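Local coordinates for nodulation protein S (Bradyrhizobium sp., PDB 3OFJ), which probably transfers a methyl group from S-adenosylmethionine during the synthesis of Nod factors, the signals rhizobia use in nodulation, at residues A[181-186]-A[199-204]. Residues are numbered along the deposited sequence; the frame is centred on the assembly and turned at random.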
loop_
_atom_site.group_PDB
_atom_site.type_symbol
_atom_site.label_atom_id
_atom_site.label_comp_id
_atom_site.label_asym_id
_atom_site.label_seq_id
_atom_site.Cartn_x
_atom_site.Cartn_y
_atom_site.Cartn_z
ATOM N N THR A 181 -12.006 -9.339 4.876
ATOM C CA THR A 181 -12.732 -9.926 3.747
ATOM C C THR A 181 -12.138 -9.431 2.416
ATOM O O THR A 181 -12.266 -8.247 2.048
ATOM C CB THR A 181 -14.277 -9.584 3.792
ATOM O OG1 THR A 181 -14.849 -10.006 5.033
ATOM C CG2 THR A 181 -15.034 -10.232 2.643
ATOM N N GLU A 182 -11.487 -10.334 1.698
ATOM C CA GLU A 182 -11.168 -10.072 0.302
ATOM C C GLU A 182 -12.460 -9.711 -0.455
ATOM O O GLU A 182 -13.460 -10.443 -0.379
ATOM C CB GLU A 182 -10.517 -11.291 -0.333
ATOM C CG GLU A 182 -10.401 -11.136 -1.797
ATOM C CD GLU A 182 -9.180 -11.799 -2.373
ATOM O OE1 GLU A 182 -8.295 -12.215 -1.601
ATOM O OE2 GLU A 182 -9.108 -11.895 -3.618
ATOM N N VAL A 183 -12.437 -8.588 -1.163
ATOM C CA VAL A 183 -13.568 -8.136 -1.980
ATOM C C VAL A 183 -13.316 -8.403 -3.469
ATOM O O VAL A 183 -14.234 -8.659 -4.228
ATOM C CB VAL A 183 -13.793 -6.623 -1.805
ATOM C CG1 VAL A 183 -14.808 -6.114 -2.825
ATOM C CG2 VAL A 183 -14.262 -6.310 -0.413
ATOM N N GLU A 184 -12.055 -8.334 -3.872
ATOM C CA GLU A 184 -11.690 -8.287 -5.273
ATOM C C GLU A 184 -10.192 -8.471 -5.408
ATOM O O GLU A 184 -9.430 -8.151 -4.489
ATOM C CB GLU A 184 -12.052 -6.907 -5.836
ATOM C CG GLU A 184 -12.100 -6.817 -7.352
ATOM C CD GLU A 184 -12.302 -5.396 -7.825
ATOM O OE1 GLU A 184 -12.714 -4.499 -7.027
ATOM O OE2 GLU A 184 -12.014 -5.175 -9.007
ATOM N N ARG A 185 -9.769 -8.980 -6.563
ATOM C CA ARG A 185 -8.357 -8.966 -6.903
ATOM C C ARG A 185 -8.147 -8.763 -8.393
ATOM O O ARG A 185 -9.068 -8.922 -9.182
ATOM C CB ARG A 185 -7.649 -10.242 -6.420
ATOM C CG ARG A 185 -7.840 -11.458 -7.311
ATOM C CD ARG A 185 -6.892 -12.576 -6.892
ATOM N NE ARG A 185 -7.078 -12.927 -5.486
ATOM C CZ ARG A 185 -6.296 -13.754 -4.788
ATOM N NH1 ARG A 185 -5.239 -14.322 -5.369
ATOM N NH2 ARG A 185 -6.563 -14.000 -3.495
ATOM N N VAL A 186 -6.923 -8.411 -8.758
ATOM C CA VAL A 186 -6.524 -8.284 -10.152
ATOM C C VAL A 186 -5.084 -8.677 -10.258
ATOM O O VAL A 186 -4.294 -8.440 -9.348
ATOM C CB VAL A 186 -6.705 -6.826 -10.734
ATOM C CG1 VAL A 186 -8.162 -6.577 -11.135
ATOM C CG2 VAL A 186 -6.182 -5.759 -9.767
ATOM N N LEU A 199 -2.798 -7.710 -6.987
ATOM C CA LEU A 199 -3.398 -6.696 -6.141
ATOM C C LEU A 199 -4.692 -7.250 -5.610
ATOM O O LEU A 199 -5.386 -7.916 -6.306
ATOM C CB LEU A 199 -3.658 -5.379 -6.933
ATOM C CG LEU A 199 -2.736 -5.038 -8.115
ATOM C CD1 LEU A 199 -3.168 -3.784 -8.694
ATOM C CD2 LEU A 199 -1.243 -4.941 -7.755
ATOM N N ALA A 200 -5.038 -6.950 -4.383
ATOM C CA ALA A 200 -6.292 -7.440 -3.845
ATOM C C ALA A 200 -6.864 -6.364 -2.951
ATOM O O ALA A 200 -6.124 -5.536 -2.436
ATOM C CB ALA A 200 -6.055 -8.705 -3.030
ATOM N N ARG A 201 -8.170 -6.386 -2.741
ATOM C CA ARG A 201 -8.799 -5.344 -2.006
ATOM C C ARG A 201 -9.637 -6.023 -0.974
ATOM O O ARG A 201 -10.462 -6.848 -1.299
ATOM C CB ARG A 201 -9.604 -4.448 -2.933
ATOM C CG ARG A 201 -10.699 -3.628 -2.279
ATOM C CD ARG A 201 -11.035 -2.476 -3.156
ATOM N NE ARG A 201 -11.899 -1.544 -2.455
ATOM C CZ ARG A 201 -13.230 -1.581 -2.515
ATOM N NH1 ARG A 201 -13.845 -2.494 -3.269
ATOM N NH2 ARG A 201 -13.945 -0.697 -1.823
ATOM N N PHE A 202 -9.400 -5.655 0.286
ATOM C CA PHE A 202 -10.063 -6.231 1.428
ATOM C C PHE A 202 -10.921 -5.154 2.075
ATOM O O PHE A 202 -10.576 -3.951 2.027
ATOM C CB PHE A 202 -9.011 -6.775 2.416
ATOM C CG PHE A 202 -8.151 -7.863 1.827
ATOM C CD1 PHE A 202 -8.487 -9.184 1.981
ATOM C CD2 PHE A 202 -7.029 -7.562 1.096
ATOM C CE1 PHE A 202 -7.717 -10.185 1.402
ATOM C CE2 PHE A 202 -6.251 -8.563 0.516
ATOM C CZ PHE A 202 -6.599 -9.869 0.667
ATOM N N ARG A 203 -12.035 -5.592 2.664
ATOM C CA ARG A 203 -12.900 -4.762 3.510
ATOM C C ARG A 203 -12.667 -5.150 4.957
ATOM O O ARG A 203 -12.416 -6.324 5.270
ATOM C CB ARG A 203 -14.356 -5.048 3.161
ATOM C CG ARG A 203 -15.453 -4.258 3.880
ATOM C CD ARG A 203 -16.839 -4.508 3.152
ATOM N NE ARG A 203 -16.706 -4.475 1.676
ATOM C CZ ARG A 203 -17.036 -3.448 0.871
ATOM N NH1 ARG A 203 -17.594 -2.333 1.368
ATOM N NH2 ARG A 203 -16.814 -3.534 -0.447
ATOM N N ASN A 204 -12.743 -4.181 5.852
ATOM C CA ASN A 204 -12.728 -4.523 7.238
ATOM C C ASN A 204 -14.177 -4.696 7.681
ATOM O O ASN A 204 -14.929 -3.707 7.655
ATOM C CB ASN A 204 -12.053 -3.421 8.040
ATOM C CG ASN A 204 -12.001 -3.733 9.523
ATOM O OD1 ASN A 204 -11.886 -4.900 9.932
ATOM N ND2 ASN A 204 -12.081 -2.690 10.338
#
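A classic beta bulge interrupts the C-terminal hairpin where Val183 and Glu184 both face Arg201. Val183 N reaches Arg201 O at 2.6 Å, and Glu184 N adds a weak bond to it. Regular pairing resumes on both sides, Arg203 N to Thr181 O at 2.7 Å and Val186 N to Leu199 O. Strand 197-203 runs antiparallel between 148-155 and the outermost strand 181-187, the reversed strand characteristic of the Rossmann-like methyltransferase fold. On the face covered by helix 169-179, Glu182 CB sits 3.5 Å from Phe202 CE1, the carboxylate plane 80° to the ring. With CG anti to the backbone N (chi1 170°), Glu182 reaches Arg185 in a salt bridge: Arg185 NE meets Glu182 OE2 at 2.9 Å and NH2 meets OE1, both on syn lone pairs. Cut back to an alanine, Glu182 would probably leave the Arg185 guanidinium without its partner and able to turn. On the opposite face, Val183 CG2 meets the Arg203 guanidinium edge, 3.7 Å from NE, and the Val183 side chain lies alongside that of Arg201, CG1 nearest NH1. Glu184 OE2 salt-bridges Arg44 of helix 33-47; Val186 and Leu199 also pack on that helix, Val186 CG2 lying 3.8 Å from Leu199 CD1.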